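Local coordinates for protein 3',5'-nucleoside bisphosphate phosphatase (PDB 2YB1) that hydrolyses nucleoside 3',5'-bisphosphates to the nucleoside 5'-phosphate and orthophosphate with the help of three manganese ions, at residues A2-F8 with D258-D264; Q215-S221 with L241-G246; P31-A35 with I57-N61; A190-R194 with G222-L226; R11-G15 with D38-G44. One frame throughout, in Å; residues are numbered along the deposited sequence.

Contact 1 of 5, residues A2-F8 with D258-D264; sequences ANIDLHF and DVGHTED. With MN (manganese (II) ion), chain C.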
# COMPACT_ATOMS: atom_id res chain seq x y z
N ALA A 2 12.17 -2.22 15.12
CA ALA A 2 10.99 -1.58 15.69
C ALA A 2 9.80 -2.52 15.61
O ALA A 2 9.66 -3.27 14.64
CB ALA A 2 10.69 -0.28 14.98
N ASN A 3 8.94 -2.46 16.63
CA ASN A 3 7.75 -3.31 16.76
C ASN A 3 6.48 -2.67 16.19
O ASN A 3 5.39 -2.88 16.71
CB ASN A 3 7.57 -3.93 18.15
CG ASN A 3 7.50 -2.90 19.25
OD1 ASN A 3 7.64 -1.71 19.01
ND2 ASN A 3 7.27 -3.36 20.47
N ILE A 4 6.68 -1.73 15.27
CA ILE A 4 5.61 -0.99 14.62
C ILE A 4 5.53 -1.39 13.14
O ILE A 4 6.56 -1.55 12.47
CB ILE A 4 5.91 0.52 14.68
CG1 ILE A 4 6.20 0.96 16.12
CG2 ILE A 4 4.77 1.34 14.08
CD1 ILE A 4 4.97 1.09 16.96
N ASP A 5 4.33 -1.61 12.61
CA ASP A 5 4.23 -1.83 11.17
C ASP A 5 2.98 -1.12 10.63
O ASP A 5 1.85 -1.55 10.90
CB ASP A 5 4.17 -3.34 10.90
CG ASP A 5 4.27 -3.66 9.42
OD1 ASP A 5 4.26 -2.72 8.59
OD2 ASP A 5 4.36 -4.87 9.09
N LEU A 6 3.21 -0.07 9.85
CA LEU A 6 2.15 0.77 9.28
C LEU A 6 1.83 0.54 7.80
O LEU A 6 1.28 1.45 7.16
CB LEU A 6 2.35 2.26 9.61
CG LEU A 6 2.62 2.50 11.10
CD1 LEU A 6 2.79 3.99 11.40
CD2 LEU A 6 1.53 1.87 11.99
N HIS A 7 2.35 -0.53 7.21
CA HIS A 7 1.99 -0.86 5.82
C HIS A 7 1.95 -2.38 5.56
O HIS A 7 2.97 -3.04 5.62
CB HIS A 7 3.02 -0.19 4.91
CG HIS A 7 2.67 -0.21 3.45
ND1 HIS A 7 3.02 0.82 2.60
CD2 HIS A 7 2.05 -1.14 2.69
CE1 HIS A 7 2.60 0.53 1.38
NE2 HIS A 7 2.01 -0.65 1.41
N PHE A 8 0.79 -2.91 5.20
CA PHE A 8 0.68 -4.32 4.76
C PHE A 8 -0.69 -4.58 4.15
O PHE A 8 -1.59 -3.74 4.26
CB PHE A 8 1.00 -5.32 5.90
CG PHE A 8 0.22 -5.09 7.19
CD1 PHE A 8 -1.01 -5.71 7.39
CD2 PHE A 8 0.76 -4.32 8.22
CE1 PHE A 8 -1.73 -5.51 8.58
CE2 PHE A 8 0.05 -4.12 9.42
CZ PHE A 8 -1.20 -4.72 9.60
N ASP A 258 8.93 -9.33 6.89
CA ASP A 258 7.72 -9.93 7.44
C ASP A 258 6.93 -8.93 8.27
O ASP A 258 7.47 -7.97 8.83
CB ASP A 258 8.01 -11.17 8.29
CG ASP A 258 6.73 -11.85 8.81
OD1 ASP A 258 5.83 -12.14 7.98
OD2 ASP A 258 6.61 -12.05 10.05
N VAL A 259 5.63 -9.19 8.35
CA VAL A 259 4.69 -8.26 8.93
C VAL A 259 4.85 -8.16 10.45
O VAL A 259 5.13 -9.16 11.12
CB VAL A 259 3.24 -8.67 8.58
CG1 VAL A 259 2.88 -10.01 9.25
CG2 VAL A 259 2.26 -7.58 8.97
N GLY A 260 4.68 -6.96 10.99
CA GLY A 260 4.68 -6.78 12.43
C GLY A 260 5.99 -6.22 12.96
O GLY A 260 6.13 -5.94 14.15
N HIS A 261 6.95 -6.05 12.05
CA HIS A 261 8.28 -5.55 12.41
C HIS A 261 8.81 -4.66 11.29
O HIS A 261 8.56 -4.91 10.11
CB HIS A 261 9.24 -6.72 12.65
CG HIS A 261 10.62 -6.30 13.02
ND1 HIS A 261 11.67 -6.28 12.12
CD2 HIS A 261 11.14 -5.87 14.20
CE1 HIS A 261 12.77 -5.87 12.73
NE2 HIS A 261 12.47 -5.62 13.99
N THR A 262 9.55 -3.61 11.66
CA THR A 262 10.23 -2.77 10.68
C THR A 262 11.59 -2.38 11.24
O THR A 262 11.85 -2.51 12.44
CB THR A 262 9.43 -1.49 10.36
OG1 THR A 262 9.11 -0.83 11.58
CG2 THR A 262 8.14 -1.82 9.60
N GLU A 263 12.47 -1.91 10.35
CA GLU A 263 13.77 -1.38 10.75
C GLU A 263 13.58 -0.11 11.57
O GLU A 263 12.74 0.72 11.24
CB GLU A 263 14.58 -1.03 9.50
CG GLU A 263 14.98 -2.23 8.66
CD GLU A 263 15.81 -3.22 9.45
OE1 GLU A 263 16.75 -2.77 10.15
OE2 GLU A 263 15.51 -4.43 9.40
N ASP A 264 14.38 0.04 12.63
CA ASP A 264 14.39 1.26 13.44
C ASP A 264 14.61 2.49 12.56
O ASP A 264 15.53 2.51 11.75
CB ASP A 264 15.51 1.21 14.48
CG ASP A 264 15.28 0.18 15.57
OD1 ASP A 264 14.14 -0.30 15.73
OD2 ASP A 264 16.25 -0.13 16.28
MN MN C . 1.54 -1.75 -0.43
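The Phe8 ring lies broadside to Val259, whose CG2 methyl sits over one ring face in a CH-pi contact, 3.9 Å from the centroid and 22° off the normal. In this PHP-family fold, strand 4-5 is one of the two outermost strands of the sheet, and the loop 258-264 runs along it. CG2 of Val259 points at the ring because it stands anti to the backbone N, and the same methyl also touches Asp5 OD2. That carboxylate oxygen grips the tip of the type II turn from Asp258 to His261: Gly260 N reaches its anti lone pair over 2.8 Å in a nearly straight bond. Ser247 OG is a second partner of OD2, while OD1 takes His7 N from above the carboxylate plane, an Asx turn that leads directly into a manganese ligand, since His7 NE2 binds the metal at 2.2 Å. Further along, Thr262 turns its hydroxyl against the strand, OG1 donating to Ile4 O at 2.8 Å, with CG2 beside the same carbonyl. At the start of the modelled chain the backbone N of Ala2 is held twice, by Thr262 O at 2.7 Å and by the carboxylate of Asp264, whose OD1 lies 2.8 Å away.

Contact 2 of 5, residues Q215-S221 with L241-G246; sequences QGIEVAS and LYASSG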
# COMPACT_ATOMS: atom_id res chain seq x y z
N GLN A 215 1.51 15.12 4.75
CA GLN A 215 2.44 15.23 5.88
C GLN A 215 3.50 14.15 6.15
O GLN A 215 4.30 14.30 7.06
CB GLN A 215 1.63 15.50 7.15
CG GLN A 215 0.74 16.73 6.98
CD GLN A 215 -0.42 16.75 7.95
OE1 GLN A 215 -1.18 15.77 8.07
NE2 GLN A 215 -0.58 17.87 8.66
N GLY A 216 3.51 13.06 5.38
CA GLY A 216 4.36 11.94 5.74
C GLY A 216 4.98 11.23 4.56
O GLY A 216 4.55 11.37 3.41
N ILE A 217 6.03 10.47 4.85
CA ILE A 217 6.74 9.70 3.85
C ILE A 217 7.30 8.45 4.51
O ILE A 217 7.78 8.48 5.65
CB ILE A 217 7.87 10.55 3.18
CG1 ILE A 217 8.57 9.75 2.07
CG2 ILE A 217 8.87 11.07 4.24
CD1 ILE A 217 9.47 10.58 1.17
N GLU A 218 7.24 7.33 3.80
CA GLU A 218 7.82 6.10 4.32
C GLU A 218 9.34 6.19 4.24
O GLU A 218 9.91 6.44 3.18
CB GLU A 218 7.29 4.87 3.57
CG GLU A 218 5.86 4.56 3.95
CD GLU A 218 5.29 3.33 3.27
OE1 GLU A 218 5.93 2.80 2.33
OE2 GLU A 218 4.20 2.91 3.67
N VAL A 219 9.97 5.98 5.38
CA VAL A 219 11.42 5.94 5.50
C VAL A 219 11.84 4.48 5.68
O VAL A 219 12.68 3.98 4.94
CB VAL A 219 11.92 6.84 6.64
CG1 VAL A 219 13.42 6.63 6.86
CG2 VAL A 219 11.64 8.29 6.28
N ALA A 220 11.31 3.83 6.71
CA ALA A 220 11.54 2.41 6.86
C ALA A 220 10.47 1.68 6.03
O ALA A 220 9.28 1.89 6.22
CB ALA A 220 11.49 2.00 8.32
N SER A 221 10.91 0.88 5.07
CA SER A 221 9.97 0.17 4.20
C SER A 221 10.58 -1.15 3.75
O SER A 221 11.79 -1.24 3.51
CB SER A 221 9.60 1.05 3.01
OG SER A 221 9.06 0.30 1.94
N LEU A 241 8.62 16.56 6.94
CA LEU A 241 7.69 15.42 6.86
C LEU A 241 7.91 14.44 8.01
O LEU A 241 9.05 14.22 8.44
CB LEU A 241 7.88 14.68 5.53
CG LEU A 241 7.53 15.45 4.25
CD1 LEU A 241 7.92 14.64 3.03
CD2 LEU A 241 6.04 15.77 4.24
N TYR A 242 6.82 13.84 8.47
CA TYR A 242 6.87 12.77 9.48
C TYR A 242 7.18 11.43 8.82
O TYR A 242 6.73 11.16 7.70
CB TYR A 242 5.54 12.70 10.24
CG TYR A 242 5.31 13.96 11.04
CD1 TYR A 242 5.93 14.15 12.27
CD2 TYR A 242 4.51 14.99 10.54
CE1 TYR A 242 5.75 15.31 12.99
CE2 TYR A 242 4.32 16.17 11.27
CZ TYR A 242 4.95 16.32 12.49
OH TYR A 242 4.78 17.47 13.23
N ALA A 243 7.94 10.60 9.52
CA ALA A 243 8.43 9.34 8.94
C ALA A 243 7.53 8.19 9.31
O ALA A 243 7.16 8.01 10.46
CB ALA A 243 9.86 9.05 9.40
N SER A 244 7.20 7.39 8.30
CA SER A 244 6.40 6.20 8.52
C SER A 244 7.27 4.98 8.27
O SER A 244 8.33 5.07 7.63
CB SER A 244 5.20 6.19 7.59
OG SER A 244 4.31 5.19 8.02
N SER A 245 6.83 3.85 8.83
CA SER A 245 7.51 2.57 8.68
C SER A 245 6.48 1.48 8.33
O SER A 245 5.43 1.38 8.96
CB SER A 245 8.22 2.22 9.99
OG SER A 245 8.97 3.33 10.49
N GLY A 246 6.77 0.68 7.31
CA GLY A 246 5.93 -0.49 7.08
C GLY A 246 6.61 -1.56 6.26
O GLY A 246 7.44 -1.26 5.40
O HOH W 1 3.05 3.76 6.19
O HOH W 2 6.49 0.06 2.57
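Glu218 OE1 is gripped twice, by the backbone N of His191, a manganese ligand, and by a water 2.8 Å away that also reaches Gly246 O of the neighbouring strand. The glutamate belongs to a beta-alpha-beta unit in which strands 216-221 and 242-246 lie parallel, joined by helix 226-239. The same water accepts from Ser221 OG at 2.7 Å, a hydroxyl also hydrogen-bonded to the backbone N of Ser223. OE2 takes ND1 of His7, a ligand of another manganese, and a second water, which accepts from Ser244 OG at 2.6 Å. Glu218 is thus a second-shell residue for both sites. With CG anti to the carbonyl carbon (chi1 -73°) and the chain extended beyond it, CG passes alongside Ser244 CB while the carboxylate runs on to the waters. On the face of Ile217 and Ala243 the packing is mostly apolar: Ile217 and Leu241 cross at about a right angle, CG2 meeting CD1 at 3.9 Å, and Val219 CG2 rests on Ala243 CB. Helix 226-239 covers this face through Ala236 and Ala233. The ladder is regular until the beta bulge between Glu218 and Ala220. There Ser244 O takes Val219 N at 2.9 Å and, weakly, Ala220 N at 3.4 Å; the shifted register resumes with Gly246 N bonded to Ala220 O at 3.0 Å.

Contact 3 of 5, residues P31-A35 with I57-N61; sequences PALLA and IPFLN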
# COMPACT_ATOMS: atom_id res chain seq x y z
N PRO A 31 3.85 -6.76 18.29
CA PRO A 31 3.90 -5.38 17.78
C PRO A 31 3.21 -4.40 18.73
O PRO A 31 2.27 -4.79 19.43
CB PRO A 31 3.13 -5.47 16.46
CG PRO A 31 2.13 -6.60 16.69
CD PRO A 31 2.86 -7.59 17.58
N ALA A 32 3.71 -3.16 18.81
CA ALA A 32 3.04 -2.13 19.62
C ALA A 32 1.98 -1.35 18.84
O ALA A 32 1.13 -0.68 19.43
CB ALA A 32 4.07 -1.15 20.21
N LEU A 33 2.06 -1.39 17.51
CA LEU A 33 1.08 -0.71 16.67
C LEU A 33 1.05 -1.32 15.27
O LEU A 33 2.11 -1.58 14.70
CB LEU A 33 1.43 0.78 16.58
CG LEU A 33 0.52 1.70 15.77
CD1 LEU A 33 -0.86 1.80 16.43
CD2 LEU A 33 1.16 3.09 15.64
N LEU A 34 -0.15 -1.47 14.70
CA LEU A 34 -0.31 -1.97 13.33
C LEU A 34 -1.29 -1.10 12.53
O LEU A 34 -2.21 -0.49 13.11
CB LEU A 34 -0.83 -3.41 13.34
CG LEU A 34 0.02 -4.50 14.00
CD1 LEU A 34 -0.74 -5.84 14.05
CD2 LEU A 34 1.36 -4.68 13.28
N ALA A 35 -1.09 -1.03 11.21
CA ALA A 35 -2.10 -0.44 10.31
C ALA A 35 -2.23 -1.25 9.02
O ALA A 35 -1.25 -1.43 8.30
CB ALA A 35 -1.79 1.05 10.01
N ILE A 57 -3.51 -5.36 20.69
CA ILE A 57 -2.62 -4.56 19.84
C ILE A 57 -3.29 -3.28 19.34
O ILE A 57 -4.30 -3.35 18.62
CB ILE A 57 -2.19 -5.35 18.59
CG1 ILE A 57 -1.54 -6.69 18.98
CG2 ILE A 57 -1.25 -4.51 17.71
CD1 ILE A 57 -1.39 -7.68 17.80
N PRO A 58 -2.74 -2.11 19.69
CA PRO A 58 -3.24 -0.84 19.13
C PRO A 58 -3.23 -0.86 17.61
O PRO A 58 -2.32 -1.44 16.99
CB PRO A 58 -2.25 0.20 19.66
CG PRO A 58 -1.76 -0.39 20.95
CD PRO A 58 -1.66 -1.88 20.67
N PHE A 59 -4.23 -0.21 17.01
CA PHE A 59 -4.48 -0.34 15.58
C PHE A 59 -4.87 1.01 14.99
O PHE A 59 -5.58 1.79 15.63
CB PHE A 59 -5.59 -1.38 15.33
CG PHE A 59 -5.90 -1.62 13.88
CD1 PHE A 59 -5.10 -2.47 13.12
CD2 PHE A 59 -6.98 -0.98 13.26
CE1 PHE A 59 -5.37 -2.68 11.77
CE2 PHE A 59 -7.26 -1.20 11.91
CZ PHE A 59 -6.46 -2.05 11.17
N LEU A 60 -4.40 1.26 13.77
CA LEU A 60 -4.82 2.41 12.98
C LEU A 60 -5.49 1.96 11.69
O LEU A 60 -4.96 1.11 10.98
CB LEU A 60 -3.60 3.25 12.61
CG LEU A 60 -3.02 4.12 13.72
CD1 LEU A 60 -1.58 4.42 13.41
CD2 LEU A 60 -3.85 5.43 13.82
N ASN A 61 -6.66 2.52 11.38
CA ASN A 61 -7.26 2.38 10.06
C ASN A 61 -6.34 2.92 8.97
O ASN A 61 -5.84 4.04 9.08
CB ASN A 61 -8.59 3.14 9.99
CG ASN A 61 -9.67 2.53 10.86
OD1 ASN A 61 -10.48 3.24 11.46
ND2 ASN A 61 -9.70 1.21 10.92
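Leu34 and Ile57 meet on the closely packed side of this contact, where Ile57 CG2 fits against both CG and CD1 of Leu34, 3.9 Å from each. The isoleucine's two branches share the work: CG2, anti to the backbone N, goes to Leu34, while CD1 at the end of the other branch touches Pro31 CG at 3.8 Å. Ala26 and Ala27 of helix 19-27 lie on the same side. Phe59 CD1 passes beside Leu34 O, its ring received by the alanines of helix 45-54. On the other face Leu33 reaches across with its CD2 methyl, 3.8 Å from Leu60 CD1, and its CD1 meets Pro58 O and CB; Ala35 CB adds a contact with Leu60 CB. The solvent side is at Ala32, which is exposed and turns its CB away. Its carbonyl O nevertheless lies close against the Pro58 ring, 3.3 Å from both CD and CG. Backbone pairing is brief: Leu60 N gives a good bond to Leu34 O at 2.9 Å, and Leu34 N a longer one to Pro58 O at 3.2 Å. Two parallel strands, 33-36 and 59-69, connected through helix 45-54, make this a beta-alpha-beta crossover of the PHP domain, a member of the TIM-barrel clan.

Contact 4 of 5, residues A190-R194 with G222-L226; sequences AHPGR and GSHSL. With MN (manganese (II) ion), chain D; PO4 (phosphate ion), chain F.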
# COMPACT_ATOMS: atom_id res chain seq x y z
N ALA A 190 4.24 6.49 -0.14
CA ALA A 190 4.66 5.13 0.15
C ALA A 190 5.92 4.76 -0.63
O ALA A 190 6.12 5.23 -1.75
CB ALA A 190 3.53 4.15 -0.16
N HIS A 191 6.79 3.97 -0.00
CA HIS A 191 7.95 3.36 -0.65
C HIS A 191 8.57 4.21 -1.77
O HIS A 191 8.65 3.78 -2.92
CB HIS A 191 7.63 1.93 -1.12
CG HIS A 191 6.44 1.84 -2.02
ND1 HIS A 191 6.37 2.48 -3.23
CD2 HIS A 191 5.27 1.16 -1.88
CE1 HIS A 191 5.20 2.21 -3.80
NE2 HIS A 191 4.52 1.41 -3.00
N PRO A 192 9.03 5.42 -1.42
CA PRO A 192 9.56 6.37 -2.41
C PRO A 192 10.79 5.84 -3.18
O PRO A 192 11.04 6.27 -4.30
CB PRO A 192 9.90 7.61 -1.57
CG PRO A 192 10.10 7.08 -0.17
CD PRO A 192 9.09 5.96 -0.05
N GLY A 193 11.52 4.90 -2.60
CA GLY A 193 12.69 4.34 -3.25
C GLY A 193 12.39 3.49 -4.47
O GLY A 193 13.29 3.17 -5.24
N ARG A 194 11.12 3.13 -4.64
CA ARG A 194 10.70 2.32 -5.79
C ARG A 194 10.44 3.17 -7.04
O ARG A 194 10.36 2.63 -8.14
CB ARG A 194 9.43 1.52 -5.47
CG ARG A 194 9.58 0.46 -4.41
CD ARG A 194 9.11 -0.91 -4.92
NE ARG A 194 7.80 -0.87 -5.59
CZ ARG A 194 6.68 -1.40 -5.11
NH1 ARG A 194 6.68 -2.02 -3.93
NH2 ARG A 194 5.54 -1.32 -5.81
N GLY A 222 9.75 -2.19 3.67
CA GLY A 222 10.21 -3.48 3.21
C GLY A 222 10.83 -3.37 1.84
O GLY A 222 11.63 -4.22 1.45
N SER A 223 10.47 -2.31 1.12
CA SER A 223 10.97 -2.04 -0.23
C SER A 223 12.25 -1.19 -0.27
O SER A 223 12.72 -0.83 -1.35
CB SER A 223 9.89 -1.35 -1.08
OG SER A 223 8.70 -2.13 -1.18
N HIS A 224 12.80 -0.84 0.90
CA HIS A 224 13.91 0.09 0.96
C HIS A 224 15.21 -0.58 1.38
O HIS A 224 15.22 -1.46 2.23
CB HIS A 224 13.61 1.23 1.93
CG HIS A 224 12.78 2.33 1.34
ND1 HIS A 224 12.34 3.41 2.07
CD2 HIS A 224 12.31 2.51 0.08
CE1 HIS A 224 11.63 4.20 1.29
NE2 HIS A 224 11.60 3.69 0.08
N SER A 225 16.31 -0.14 0.79
CA SER A 225 17.61 -0.53 1.28
C SER A 225 17.98 0.43 2.40
O SER A 225 17.31 1.45 2.62
CB SER A 225 18.65 -0.43 0.17
OG SER A 225 18.81 0.93 -0.21
N LEU A 226 19.09 0.15 3.07
CA LEU A 226 19.55 1.05 4.13
C LEU A 226 19.91 2.41 3.55
O LEU A 226 19.68 3.43 4.20
CB LEU A 226 20.73 0.44 4.90
CG LEU A 226 20.36 -0.76 5.78
CD1 LEU A 226 21.59 -1.29 6.50
CD2 LEU A 226 19.25 -0.41 6.77
MN MN D . 2.58 0.53 -3.06
P PO4 F . 2.82 -2.18 -2.97
O1 PO4 F . 4.08 -3.00 -3.15
O2 PO4 F . 1.69 -3.09 -2.58
O3 PO4 F . 3.00 -1.16 -1.85
O4 PO4 F . 2.53 -1.46 -4.26
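The His224 ring turns its edge to Pro192, whose CG lies in the imidazole plane, and the guanidinium of Arg194 likewise has Ser223 OG at its edge. The ring of His191 lies between two neighbours of its own segment: Ala190 CB near the rim of one face, and Arg194 centred over the opposite face, with CZ 4.1 Å above the plane. In this PHP fold the loop 190-194, after strand 186-189, supplies a ligand to the trinuclear manganese site, and the loop 222-226, after strand 216-221, packs against it. His191 NE2 binds its manganese at 2.1 Å, and Glu64 and His75 complete the protein ligands. The phosphate chelates the same ion through O3 and O4, and Arg194 meets it edge-on: NH1 donates to phosphate O1 at 2.9 Å, nearly straight at 170°, while the bond from NH2 to O4 is weak. The guanidinium may offset some of the anion's charge. The arginine chain bends at chi2 and chi3 to bring this edge round, and its CG and CD run alongside Ser223 CB. Ser223 OG takes a weak bond from Arg194 NH1 at 3.4 Å. His224 binds the backbone on two sides, its ND1 donating to Val219 O and leaving NE2 as an acceptor. Gly193 N donates to His224 NE2 at 2.9 Å, from 24° out of the imidazole plane.

Contact 5 of 5, residues R11-G15 with D38-G44; sequences RTSDG and DHDCTGG. With MN (manganese (II) ion), chain B; AMP (adenosine monophosphate), chain E.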
# COMPACT_ATOMS: atom_id res chain seq x y z
N ARG A 11 -6.27 -10.18 1.87
CA ARG A 11 -7.04 -10.65 0.71
C ARG A 11 -8.09 -9.64 0.25
O ARG A 11 -8.66 -9.79 -0.83
CB ARG A 11 -7.66 -12.03 0.99
CG ARG A 11 -6.63 -13.13 1.18
CD ARG A 11 -7.30 -14.50 1.34
NE ARG A 11 -7.72 -15.02 0.04
CZ ARG A 11 -6.89 -15.63 -0.81
NH1 ARG A 11 -5.61 -15.82 -0.48
NH2 ARG A 11 -7.34 -16.06 -1.99
N THR A 12 -8.34 -8.61 1.06
CA THR A 12 -9.20 -7.52 0.62
C THR A 12 -8.65 -6.90 -0.67
O THR A 12 -9.42 -6.53 -1.56
CB THR A 12 -9.40 -6.41 1.69
OG1 THR A 12 -10.02 -6.97 2.85
CG2 THR A 12 -10.29 -5.28 1.13
N SER A 13 -7.33 -6.75 -0.78
CA SER A 13 -6.83 -6.39 -2.09
C SER A 13 -5.86 -7.41 -2.70
O SER A 13 -6.31 -8.40 -3.28
CB SER A 13 -6.16 -5.01 -2.04
OG SER A 13 -5.06 -4.96 -1.13
N ASP A 14 -4.56 -7.21 -2.51
CA ASP A 14 -3.56 -8.14 -3.06
C ASP A 14 -2.74 -9.00 -2.09
O ASP A 14 -1.77 -9.64 -2.51
CB ASP A 14 -2.72 -7.51 -4.18
CG ASP A 14 -1.76 -6.48 -3.67
OD1 ASP A 14 -1.86 -6.12 -2.49
OD2 ASP A 14 -0.90 -6.06 -4.46
N GLY A 15 -3.05 -8.96 -0.80
CA GLY A 15 -2.37 -9.81 0.15
C GLY A 15 -2.89 -11.24 0.08
O GLY A 15 -4.03 -11.47 -0.34
N ASP A 38 -4.82 -1.64 2.62
CA ASP A 38 -5.12 -2.33 1.37
C ASP A 38 -5.24 -1.32 0.25
O ASP A 38 -5.55 -0.15 0.50
CB ASP A 38 -6.40 -3.17 1.51
CG ASP A 38 -6.13 -4.53 2.12
OD1 ASP A 38 -5.29 -5.27 1.57
OD2 ASP A 38 -6.74 -4.85 3.16
N HIS A 39 -4.97 -1.77 -0.97
CA HIS A 39 -5.06 -0.90 -2.15
C HIS A 39 -6.48 -0.43 -2.40
O HIS A 39 -7.39 -1.25 -2.52
CB HIS A 39 -4.61 -1.65 -3.39
CG HIS A 39 -3.16 -2.02 -3.40
ND1 HIS A 39 -2.16 -1.09 -3.61
CD2 HIS A 39 -2.54 -3.22 -3.26
CE1 HIS A 39 -0.99 -1.70 -3.59
NE2 HIS A 39 -1.19 -2.99 -3.39
N ASP A 40 -6.66 0.88 -2.45
CA ASP A 40 -7.88 1.51 -2.99
C ASP A 40 -9.16 0.97 -2.38
O ASP A 40 -10.23 1.00 -3.01
CB ASP A 40 -7.88 1.36 -4.51
CG ASP A 40 -6.64 1.97 -5.15
OD1 ASP A 40 -6.18 2.99 -4.62
OD2 ASP A 40 -6.11 1.42 -6.14
N CYS A 41 -9.05 0.47 -1.15
CA CYS A 41 -10.15 -0.23 -0.50
C CYS A 41 -9.99 -0.21 1.02
O CYS A 41 -8.87 -0.33 1.51
CB CYS A 41 -10.18 -1.67 -1.00
SG CYS A 41 -11.64 -2.58 -0.48
N THR A 42 -11.08 -0.02 1.76
CA THR A 42 -11.10 -0.17 3.23
C THR A 42 -11.80 -1.43 3.79
O THR A 42 -12.07 -1.53 4.99
CB THR A 42 -11.54 1.13 3.94
OG1 THR A 42 -12.80 1.57 3.41
CG2 THR A 42 -10.50 2.23 3.68
N GLY A 43 -12.19 -2.34 2.90
CA GLY A 43 -13.07 -3.45 3.26
C GLY A 43 -12.57 -4.40 4.32
O GLY A 43 -13.34 -5.18 4.89
N GLY A 44 -11.27 -4.37 4.59
CA GLY A 44 -10.70 -5.26 5.58
C GLY A 44 -10.49 -4.66 6.96
O GLY A 44 -10.09 -5.37 7.89
MN MN B . 0.37 -4.56 -3.54
P AMP E . -1.96 -2.83 -9.93
O1P AMP E . -1.14 -2.09 -10.97
O2P AMP E . -2.40 -1.83 -8.89
O3P AMP E . -3.01 -3.67 -10.61
O5' AMP E . -0.85 -3.79 -9.31
C5' AMP E . 0.26 -3.25 -8.60
C4' AMP E . 0.79 -4.21 -7.57
O4' AMP E . 1.64 -5.18 -8.22
C3' AMP E . 1.67 -3.60 -6.50
O3' AMP E . 0.92 -3.02 -5.44
C2' AMP E . 2.55 -4.77 -6.05
O2' AMP E . 1.86 -5.57 -5.10
C1' AMP E . 2.69 -5.57 -7.35
N9 AMP E . 3.97 -5.30 -8.02
C8 AMP E . 4.24 -4.30 -8.88
N7 AMP E . 5.54 -4.35 -9.29
C5 AMP E . 6.12 -5.41 -8.68
C6 AMP E . 7.46 -6.04 -8.66
N6 AMP E . 8.47 -5.53 -9.40
N1 AMP E . 7.63 -7.14 -7.89
C2 AMP E . 6.63 -7.65 -7.14
N3 AMP E . 5.39 -7.13 -7.10
C4 AMP E . 5.08 -6.03 -7.84
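Ser13 and Asp38 meet through complementary torsions: chi1 of 60° sets the serine OG between its own backbone N and carbonyl carbon, and chi1 of -84° carries the aspartate CG back beside its backbone N, bringing OD1 up to the hydroxyl. The two loops follow strands 4-5 and 33-36 of the PHP fold and contribute two ligands to a manganese site. Ser13 OG donates to Asp38 OD1 at 2.7 Å, on the anti side and tilted out of the carboxylate plane, and accepts from His39 N at 3.2 Å. One hydroxyl therefore links the carboxylate to the backbone of the metal-binding histidine, in the type II turn from Asp38 to Cys41. The other carboxylate oxygen, Asp38 OD2, lies against Thr12 CB and takes the hydroxyl of Ser10. Asp14 and His39 converge on the manganese, Asp14 OD2 and His39 NE2 each binding it at 2.2 Å; His250 is a further ligand. Their planes stand 78° apart, with Asp14 OD1 in the plane of the imidazole at its edge, close to CD2. The ribose hydroxyls of AMP chelate the same ion, O2' at 2.4 Å and O3' at 2.5 Å from the metal, and a phosphate oxygen also binds it. Since the product of the reaction is a nucleoside 5'-phosphate, this pose is consistent with a bound product whose 3' oxygen is bound to this manganese. Thr135 OG1 is a second partner of Asp14 OD2. At the far end the loops pack without polar bonds, Thr12 CG2 resting 3.4 Å from Cys41 SG.

How the contacts relate
Contact 1 joins the start of the chain to the loop after the last strand of the sheet and encloses the other four along the chain. Contacts 5 and 3 alternate their segments near the start; contacts 4 and 2 do so later. Contacts 1, 2 and 3 reach the same seven-stranded mixed sheet: contact 3 neighbours strand 4-5, with its centre about 10 Å from that of contact 1, and contact 2 lies at the other margin, its centre about 12 Å from that of contact 1. Leu6 N bonds Ser245 O, bringing the sheet's outermost strands together as in a closed barrel. Contacts 4 and 5, centres about 20 Å apart, are built from loops after the strands and supply ligands to different manganese ions. The sheet thus carries a metal centre assembled from distant parts of the sequence.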